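Local coordinates for protein aminoglycoside N(3)-acetyltransferase, AAC(3)-IVa (Escherichia coli, PDB 6MN3) that binds a zinc ion and acetylates the 3-amino group of 2-deoxystreptamine antibiotics with acetyl-CoA, probably conferring resistance to drugs such as gentamicin and apramycin, at residues H156-R170 and D184-A196. Residues are numbered along the deposited sequence; the frame is centred on the assembly and turned at random.
With ZN (zinc ion), chain D.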
ATOM      1  N   HIS A 156      -5.056  -0.283  -7.242  1.00 43.39           N
ATOM      2  CA  HIS A 156      -4.624  -1.144  -8.340  1.00 44.60           C
ATOM      3  C   HIS A 156      -5.398  -2.455  -8.343  1.00 45.53           C
ATOM      4  O   HIS A 156      -5.703  -3.005  -9.408  1.00 48.20           O
ATOM      5  CB  HIS A 156      -3.124  -1.410  -8.241  1.00 46.75           C
ATOM      6  CG  HIS A 156      -2.275  -0.308  -8.791  1.00 52.88           C
ATOM      7  ND1 HIS A 156      -2.284   0.044 -10.123  1.00 57.51           N
ATOM      8  CD2 HIS A 156      -1.386   0.517  -8.189  1.00 53.76           C
ATOM      9  CE1 HIS A 156      -1.439   1.041 -10.318  1.00 59.57           C
ATOM     10  NE2 HIS A 156      -0.881   1.347  -9.160  1.00 56.49           N
ATOM     11  N   LEU A 157      -5.718  -2.976  -7.156  1.00 46.29           N
ATOM     12  CA  LEU A 157      -6.560  -4.162  -7.072  1.00 48.00           C
ATOM     13  C   LEU A 157      -7.946  -3.886  -7.642  1.00 49.62           C
ATOM     14  O   LEU A 157      -8.545  -4.751  -8.290  1.00 46.01           O
ATOM     15  CB  LEU A 157      -6.655  -4.629  -5.618  1.00 42.74           C
ATOM     16  CG  LEU A 157      -7.802  -5.563  -5.222  1.00 44.21           C
ATOM     17  CD1 LEU A 157      -7.672  -6.917  -5.912  1.00 47.63           C
ATOM     18  CD2 LEU A 157      -7.855  -5.732  -3.712  1.00 44.70           C
ATOM     19  N   ALA A 158      -8.464  -2.674  -7.419  1.00 45.22           N
ATOM     20  CA  ALA A 158      -9.784  -2.325  -7.930  1.00 41.98           C
ATOM     21  C   ALA A 158      -9.797  -2.295  -9.452  1.00 46.46           C
ATOM     22  O   ALA A 158     -10.780  -2.710 -10.077  1.00 49.84           O
ATOM     23  CB  ALA A 158     -10.227  -0.980  -7.359  1.00 39.52           C
ATOM     24  N   GLU A 159      -8.716  -1.806 -10.067  1.00 45.99           N
ATOM     25  CA  GLU A 159      -8.621  -1.833 -11.522  1.00 48.31           C
ATOM     26  C   GLU A 159      -8.699  -3.259 -12.048  1.00 52.37           C
ATOM     27  O   GLU A 159      -9.379  -3.526 -13.046  1.00 56.23           O
ATOM     28  CB  GLU A 159      -7.318  -1.181 -11.982  1.00 52.50           C
ATOM     29  CG  GLU A 159      -7.181   0.290 -11.648  1.00 55.89           C
ATOM     30  CD  GLU A 159      -5.810   0.828 -12.006  1.00 65.58           C
ATOM     31  OE1 GLU A 159      -4.805   0.245 -11.547  1.00 65.98           O
ATOM     32  OE2 GLU A 159      -5.736   1.825 -12.754  1.00 69.86           O
ATOM     33  N   LEU A 160      -8.009  -4.187 -11.386  1.00 55.09           N
ATOM     34  CA  LEU A 160      -7.988  -5.567 -11.860  1.00 56.86           C
ATOM     35  C   LEU A 160      -9.337  -6.243 -11.659  1.00 59.26           C
ATOM     36  O   LEU A 160      -9.772  -7.033 -12.505  1.00 66.93           O
ATOM     37  CB  LEU A 160      -6.878  -6.340 -11.151  1.00 54.69           C
ATOM     38  CG  LEU A 160      -5.480  -5.994 -11.663  1.00 55.75           C
ATOM     39  CD1 LEU A 160      -4.411  -6.647 -10.808  1.00 55.84           C
ATOM     40  CD2 LEU A 160      -5.338  -6.407 -13.120  1.00 59.47           C
ATOM     41  N   MET A 161     -10.016  -5.946 -10.549  1.00 56.43           N
ATOM     42  CA  MET A 161     -11.349  -6.500 -10.343  1.00 55.88           C
ATOM     43  C   MET A 161     -12.354  -5.915 -11.327  1.00 54.44           C
ATOM     44  O   MET A 161     -13.324  -6.586 -11.696  1.00 54.25           O
ATOM     45  CB  MET A 161     -11.802  -6.263  -8.904  1.00 52.73           C
ATOM     46  CG  MET A 161     -11.086  -7.138  -7.891  1.00 55.62           C
ATOM     47  SD  MET A 161     -11.440  -6.675  -6.188  1.00 58.99           S
ATOM     48  CE  MET A 161     -13.189  -7.053  -6.090  1.00 59.33           C
ATOM     49  N   ALA A 162     -12.135  -4.678 -11.770  1.00 53.22           N
ATOM     50  CA  ALA A 162     -12.964  -4.079 -12.806  1.00 54.89           C
ATOM     51  C   ALA A 162     -12.614  -4.577 -14.201  1.00 64.89           C
ATOM     52  O   ALA A 162     -13.255  -4.150 -15.168  1.00 64.90           O
ATOM     53  CB  ALA A 162     -12.845  -2.553 -12.760  1.00 50.80           C
ATOM     54  N   LYS A 163     -11.631  -5.470 -14.322  1.00 71.33           N
ATOM     55  CA  LYS A 163     -11.142  -5.957 -15.612  1.00 78.43           C
ATOM     56  C   LYS A 163     -10.798  -4.780 -16.523  1.00 73.99           C
ATOM     57  O   LYS A 163     -11.322  -4.624 -17.626  1.00 73.36           O
ATOM     58  CB  LYS A 163     -12.157  -6.901 -16.263  1.00 82.41           C
ATOM     59  CG  LYS A 163     -12.614  -8.030 -15.350  1.00 83.08           C
ATOM     60  CD  LYS A 163     -14.064  -8.398 -15.610  1.00 90.70           C
ATOM     61  CE  LYS A 163     -14.904  -8.261 -14.350  1.00 91.03           C
ATOM     62  NZ  LYS A 163     -16.360  -8.389 -14.643  1.00 92.41           N
ATOM     63  N   VAL A 164      -9.896  -3.942 -16.019  1.00 71.18           N
ATOM     64  CA  VAL A 164      -9.593  -2.662 -16.663  1.00 68.94           C
ATOM     65  C   VAL A 164      -8.962  -2.921 -18.026  1.00 79.28           C
ATOM     66  O   VAL A 164      -8.229  -3.919 -18.189  1.00 81.43           O
ATOM     67  CB  VAL A 164      -8.673  -1.819 -15.759  1.00 62.35           C
ATOM     68  CG1 VAL A 164      -7.198  -2.166 -15.956  1.00 64.20           C
ATOM     69  CG2 VAL A 164      -8.942  -0.330 -15.942  1.00 61.85           C
ATOM     70  N   PRO A 165      -9.241  -2.106 -19.049  1.00 84.97           N
ATOM     71  CA  PRO A 165      -8.787  -2.465 -20.404  1.00 90.91           C
ATOM     72  C   PRO A 165      -7.295  -2.291 -20.631  1.00 93.26           C
ATOM     73  O   PRO A 165      -6.720  -3.041 -21.428  1.00 99.71           O
ATOM     74  CB  PRO A 165      -9.601  -1.528 -21.311  1.00 90.45           C
ATOM     75  CG  PRO A 165     -10.733  -1.041 -20.464  1.00 87.71           C
ATOM     76  CD  PRO A 165     -10.188  -0.979 -19.074  1.00 85.85           C
ATOM     77  N   TYR A 166      -6.649  -1.331 -19.976  1.00 88.00           N
ATOM     78  CA  TYR A 166      -5.252  -1.056 -20.273  1.00 85.30           C
ATOM     79  C   TYR A 166      -4.331  -2.053 -19.578  1.00 83.36           C
ATOM     80  O   TYR A 166      -4.637  -2.575 -18.501  1.00 81.59           O
ATOM     81  CB  TYR A 166      -4.876   0.371 -19.871  1.00 80.56           C
ATOM     82  CG  TYR A 166      -5.394   0.825 -18.527  1.00 71.11           C
ATOM     83  CD1 TYR A 166      -4.768   0.438 -17.350  1.00 67.30           C
ATOM     84  CD2 TYR A 166      -6.497   1.663 -18.435  1.00 68.57           C
ATOM     85  CE1 TYR A 166      -5.234   0.861 -16.119  1.00 67.81           C
ATOM     86  CE2 TYR A 166      -6.967   2.094 -17.212  1.00 67.34           C
ATOM     87  CZ  TYR A 166      -6.333   1.690 -16.055  1.00 63.76           C
ATOM     88  OH  TYR A 166      -6.802   2.111 -14.832  1.00 53.46           O
ATOM     89  N   GLY A 167      -3.192  -2.315 -20.214  1.00 84.85           N
ATOM     90  CA  GLY A 167      -2.206  -3.236 -19.687  1.00 82.07           C
ATOM     91  C   GLY A 167      -0.888  -3.159 -20.430  1.00 90.54           C
ATOM     92  O   GLY A 167      -0.779  -3.634 -21.565  1.00 98.60           O
ATOM     93  N   VAL A 168       0.120  -2.559 -19.804  1.00 88.57           N
ATOM     94  CA  VAL A 168       1.434  -2.395 -20.422  1.00 92.53           C
ATOM     95  C   VAL A 168       2.328  -3.556 -20.001  1.00 92.05           C
ATOM     96  O   VAL A 168       2.162  -4.099 -18.898  1.00 89.08           O
ATOM     97  CB  VAL A 168       2.061  -1.042 -20.050  1.00 93.39           C
ATOM     98  CG1 VAL A 168       1.231   0.097 -20.620  1.00 95.19           C
ATOM     99  CG2 VAL A 168       2.191  -0.908 -18.541  1.00 86.68           C
ATOM    100  N   PRO A 169       3.275  -3.980 -20.842  1.00 95.97           N
ATOM    101  CA  PRO A 169       4.116  -5.137 -20.498  1.00 96.63           C
ATOM    102  C   PRO A 169       5.246  -4.745 -19.554  1.00 97.67           C
ATOM    103  O   PRO A 169       6.049  -3.860 -19.856  1.00 94.33           O
ATOM    104  CB  PRO A 169       4.653  -5.598 -21.859  1.00100.61           C
ATOM    105  CG  PRO A 169       4.659  -4.361 -22.692  1.00101.89           C
ATOM    106  CD  PRO A 169       3.500  -3.520 -22.224  1.00 98.95           C
ATOM    107  N   ARG A 170       5.296  -5.404 -18.403  1.00100.15           N
ATOM    108  CA  ARG A 170       6.400  -5.312 -17.457  1.00101.25           C
ATOM    109  C   ARG A 170       7.071  -6.683 -17.366  1.00101.17           C
ATOM    110  O   ARG A 170       6.733  -7.609 -18.110  1.00101.78           O
ATOM    111  CB  ARG A 170       5.901  -4.820 -16.096  1.00 97.75           C
ATOM    112  CG  ARG A 170       5.253  -3.442 -16.127  1.00 96.16           C
ATOM    113  CD  ARG A 170       6.295  -2.338 -16.190  1.00 98.71           C
ATOM    114  NE  ARG A 170       5.994  -1.349 -17.223  1.00 99.94           N
ATOM    115  CZ  ARG A 170       5.381  -0.191 -16.993  1.00 94.71           C
ATOM    116  NH1 ARG A 170       5.002   0.128 -15.764  1.00 90.08           N
ATOM    117  NH2 ARG A 170       5.150   0.647 -17.995  1.00 94.73           N
ATOM    118  N   ASP A 184       7.649 -11.999 -17.895  1.00106.96           N
ATOM    119  CA  ASP A 184       6.911 -10.818 -18.319  1.00110.67           C
ATOM    120  C   ASP A 184       5.408 -11.029 -18.157  1.00108.92           C
ATOM    121  O   ASP A 184       4.897 -12.149 -18.260  1.00107.34           O
ATOM    122  CB  ASP A 184       7.238 -10.474 -19.776  1.00111.57           C
ATOM    123  CG  ASP A 184       8.728 -10.440 -20.043  1.00116.58           C
ATOM    124  OD1 ASP A 184       9.422 -11.417 -19.696  1.00120.33           O
ATOM    125  OD2 ASP A 184       9.213  -9.422 -20.576  1.00118.77           O
ATOM    126  N   TYR A 185       4.703  -9.928 -17.910  1.00104.72           N
ATOM    127  CA  TYR A 185       3.262  -9.944 -17.700  1.00 98.09           C
ATOM    128  C   TYR A 185       2.682  -8.649 -18.257  1.00 98.67           C
ATOM    129  O   TYR A 185       3.404  -7.801 -18.785  1.00100.76           O
ATOM    130  CB  TYR A 185       2.922 -10.119 -16.214  1.00 93.87           C
ATOM    131  CG  TYR A 185       3.620  -9.127 -15.309  1.00 92.62           C
ATOM    132  CD1 TYR A 185       2.984  -7.961 -14.905  1.00 90.77           C
ATOM    133  CD2 TYR A 185       4.917  -9.354 -14.861  1.00 95.08           C
ATOM    134  CE1 TYR A 185       3.619  -7.050 -14.082  1.00 93.33           C
ATOM    135  CE2 TYR A 185       5.559  -8.446 -14.039  1.00 97.94           C
ATOM    136  CZ  TYR A 185       4.904  -7.296 -13.653  1.00 96.74           C
ATOM    137  OH  TYR A 185       5.533  -6.387 -12.834  1.00 96.37           O
ATOM    138  N   LEU A 186       1.365  -8.499 -18.140  1.00 96.06           N
ATOM    139  CA  LEU A 186       0.669  -7.289 -18.565  1.00 93.67           C
ATOM    140  C   LEU A 186       0.084  -6.627 -17.325  1.00 95.33           C
ATOM    141  O   LEU A 186      -0.884  -7.131 -16.746  1.00 91.35           O
ATOM    142  CB  LEU A 186      -0.413  -7.611 -19.594  1.00 87.59           C
ATOM    143  CG  LEU A 186       0.095  -8.145 -20.936  1.00 88.81           C
ATOM    144  CD1 LEU A 186      -1.067  -8.476 -21.859  1.00 84.94           C
ATOM    145  CD2 LEU A 186       1.042  -7.150 -21.593  1.00 87.53           C
ATOM    146  N   GLU A 187       0.670  -5.504 -16.922  1.00 99.22           N
ATOM    147  CA  GLU A 187       0.297  -4.815 -15.697  1.00104.69           C
ATOM    148  C   GLU A 187      -0.483  -3.546 -16.008  1.00 98.69           C
ATOM    149  O   GLU A 187      -0.332  -2.947 -17.077  1.00102.33           O
ATOM    150  CB  GLU A 187       1.538  -4.464 -14.869  1.00115.19           C
ATOM    151  CG  GLU A 187       1.245  -4.062 -13.432  1.00118.90           C
ATOM    152  CD  GLU A 187       2.438  -3.420 -12.753  1.00126.27           C
ATOM    153  OE1 GLU A 187       3.558  -3.957 -12.886  1.00130.29           O
ATOM    154  OE2 GLU A 187       2.256  -2.377 -12.091  1.00127.88           O
ATOM    155  N   ASN A 188      -1.320  -3.141 -15.056  1.00 93.79           N
ATOM    156  CA  ASN A 188      -2.079  -1.897 -15.156  1.00 90.72           C
ATOM    157  C   ASN A 188      -1.356  -0.798 -14.377  1.00 93.64           C
ATOM    158  O   ASN A 188      -1.758  -0.386 -13.288  1.00 93.89           O
ATOM    159  CB  ASN A 188      -3.501  -2.107 -14.647  1.00 83.78           C
ATOM    160  CG  ASN A 188      -3.538  -2.846 -13.325  1.00 79.09           C
ATOM    161  OD1 ASN A 188      -3.090  -3.989 -13.227  1.00 77.65           O
ATOM    162  ND2 ASN A 188      -4.069  -2.195 -12.295  1.00 77.71           N
ATOM    163  N   ASP A 189      -0.261  -0.323 -14.963  1.00 95.13           N
ATOM    164  CA  ASP A 189       0.575   0.695 -14.349  1.00 97.76           C
ATOM    165  C   ASP A 189       0.484   2.002 -15.128  1.00 94.77           C
ATOM    166  O   ASP A 189       0.341   2.008 -16.353  1.00 94.91           O
ATOM    167  CB  ASP A 189       2.037   0.240 -14.274  1.00105.04           C
ATOM    168  CG  ASP A 189       2.772   0.830 -13.085  1.00109.90           C
ATOM    169  OD1 ASP A 189       3.624   0.127 -12.500  1.00111.82           O
ATOM    170  OD2 ASP A 189       2.497   1.996 -12.732  1.00111.42           O
ATOM    171  N   HIS A 190       0.567   3.108 -14.397  1.00 95.66           N
ATOM    172  CA  HIS A 190       0.556   4.444 -14.980  1.00 95.08           C
ATOM    173  C   HIS A 190       1.191   5.397 -13.974  1.00 97.07           C
ATOM    174  O   HIS A 190       1.810   4.969 -12.994  1.00 94.22           O
ATOM    175  CB  HIS A 190      -0.867   4.867 -15.363  1.00 89.48           C
ATOM    176  CG  HIS A 190      -1.907   4.462 -14.364  1.00 84.16           C
ATOM    177  ND1 HIS A 190      -2.330   5.294 -13.352  1.00 82.38           N
ATOM    178  CD2 HIS A 190      -2.611   3.313 -14.227  1.00 81.27           C
ATOM    179  CE1 HIS A 190      -3.250   4.676 -12.632  1.00 80.60           C
ATOM    180  NE2 HIS A 190      -3.438   3.472 -13.142  1.00 78.35           N
ATOM    181  N   CYS A 191       1.037   6.702 -14.216  1.00 97.79           N
ATOM    182  CA  CYS A 191       1.605   7.695 -13.313  1.00100.47           C
ATOM    183  C   CYS A 191       0.936   7.689 -11.946  1.00 96.36           C
ATOM    184  O   CYS A 191       1.491   8.259 -10.999  1.00100.58           O
ATOM    185  CB  CYS A 191       1.502   9.089 -13.933  1.00102.12           C
ATOM    186  SG  CYS A 191      -0.178   9.744 -13.989  1.00 99.84           S
ATOM    187  N   CYS A 192      -0.242   7.076 -11.826  1.00 87.37           N
ATOM    188  CA  CYS A 192      -0.996   6.942 -10.581  1.00 83.91           C
ATOM    189  C   CYS A 192      -1.406   8.281  -9.981  1.00 83.71           C
ATOM    190  O   CYS A 192      -1.958   8.314  -8.875  1.00 81.19           O
ATOM    191  CB  CYS A 192      -0.220   6.126  -9.539  1.00 84.94           C
ATOM    192  SG  CYS A 192       0.183   4.442 -10.052  1.00 90.07           S
ATOM    193  N   GLU A 193      -1.155   9.391 -10.680  1.00 47.33           N
ATOM    194  CA  GLU A 193      -1.523  10.699 -10.149  1.00 52.26           C
ATOM    195  C   GLU A 193      -3.034  10.839 -10.024  1.00 53.74           C
ATOM    196  O   GLU A 193      -3.529  11.441  -9.063  1.00 52.79           O
ATOM    197  CB  GLU A 193      -0.957  11.804 -11.041  1.00 57.67           C
ATOM    198  CG  GLU A 193       0.515  12.094 -10.811  1.00 65.10           C
ATOM    199  CD  GLU A 193       1.122  12.933 -11.918  1.00 75.52           C
ATOM    200  OE1 GLU A 193       1.454  12.369 -12.981  1.00 81.12           O
ATOM    201  OE2 GLU A 193       1.262  14.159 -11.726  1.00 79.65           O
ATOM    202  N   ARG A 194      -3.783  10.285 -10.979  1.00 54.71           N
ATOM    203  CA  ARG A 194      -5.237  10.375 -10.961  1.00 49.88           C
ATOM    204  C   ARG A 194      -5.870   9.537  -9.862  1.00 50.20           C
ATOM    205  O   ARG A 194      -7.096   9.580  -9.708  1.00 43.45           O
ATOM    206  CB  ARG A 194      -5.804   9.962 -12.320  1.00 50.33           C
ATOM    207  CG  ARG A 194      -5.320  10.826 -13.476  1.00 60.18           C
ATOM    208  CD  ARG A 194      -6.375  11.840 -13.885  1.00 64.54           C
ATOM    209  NE  ARG A 194      -7.540  11.198 -14.486  1.00 65.53           N
ATOM    210  CZ  ARG A 194      -8.578  11.858 -14.989  1.00 67.69           C
ATOM    211  NH1 ARG A 194      -8.599  13.184 -14.965  1.00 68.87           N
ATOM    212  NH2 ARG A 194      -9.597  11.192 -15.516  1.00 66.26           N
ATOM    213  N   PHE A 195      -5.077   8.774  -9.103  1.00 50.13           N
ATOM    214  CA  PHE A 195      -5.604   8.104  -7.921  1.00 45.61           C
ATOM    215  C   PHE A 195      -6.118   9.098  -6.888  1.00 42.60           C
ATOM    216  O   PHE A 195      -6.942   8.729  -6.044  1.00 42.41           O
ATOM    217  CB  PHE A 195      -4.533   7.216  -7.283  1.00 47.19           C
ATOM    218  CG  PHE A 195      -4.365   5.881  -7.955  1.00 48.46           C
ATOM    219  CD1 PHE A 195      -5.065   5.572  -9.110  1.00 54.87           C
ATOM    220  CD2 PHE A 195      -3.504   4.933  -7.425  1.00 46.02           C
ATOM    221  CE1 PHE A 195      -4.908   4.342  -9.727  1.00 60.87           C
ATOM    222  CE2 PHE A 195      -3.343   3.701  -8.034  1.00 51.01           C
ATOM    223  CZ  PHE A 195      -4.045   3.406  -9.187  1.00 58.93           C
ATOM    224  N   ALA A 196      -5.651  10.349  -6.940  1.00 44.40           N
ATOM    225  CA  ALA A 196      -6.099  11.366  -5.996  1.00 46.32           C
ATOM    226  C   ALA A 196      -7.582  11.680  -6.137  1.00 49.45           C
ATOM    227  O   ALA A 196      -8.158  12.306  -5.239  1.00 46.68           O
ATOM    228  CB  ALA A 196      -5.274  12.642  -6.172  1.00 44.04           C
TER
HETATM  229 ZN    ZN D 302      -0.887  10.235 -16.165  1.00 76.05          ZN
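Glu159, on helix 154-161, reaches across to the loop after strand 181-187 and ties down two of its side chains. Asn188 ND2 donates a hydrogen bond to Glu159 OE1 (2.7 Å), reaching it from above the carboxylate plane, while His190 NE2 gives its hydrogen to OE2 on the syn side, at 2.9 Å. With one oxygen held by each residue, rotation of the buried carboxylate is probably limited. With CG between its backbone N and carbonyl carbon (chi1 47°), Asn188 turns in toward the helix; there CB meets the Tyr166 ring and OD1 lies against CD2 of Leu160. The edge of Phe195 points at the face of His156 in a T-shaped pair, planes 66° apart, and Cys192 SG sits at that imidazole's edge, 3.4 Å from NE2. His156 ND1 adds a weak hydrogen bond to Glu159 OE1 (2.9 Å), and His156, Tyr166, His190 and Phe195 together form an aromatic cluster. Next to Cys192, Cys191 binds the zinc ion with His243, Cys249 and Cys252. In the antiparallel hairpin of strands 168-174 and 181-187, paired backbone bonds join Val168 to Glu187 and Arg170 to Tyr185. Packing thins out toward Asp184 and on one face, where Leu186 CD2 merely rests on Pro169 CB (3.9 Å); on the other, the Tyr185 ring packs against Arg170 CB, and Arg170 bends at chi2 and chi3 to form a long salt bridge from NH1 to Asp189 OD1, 3.5 Å.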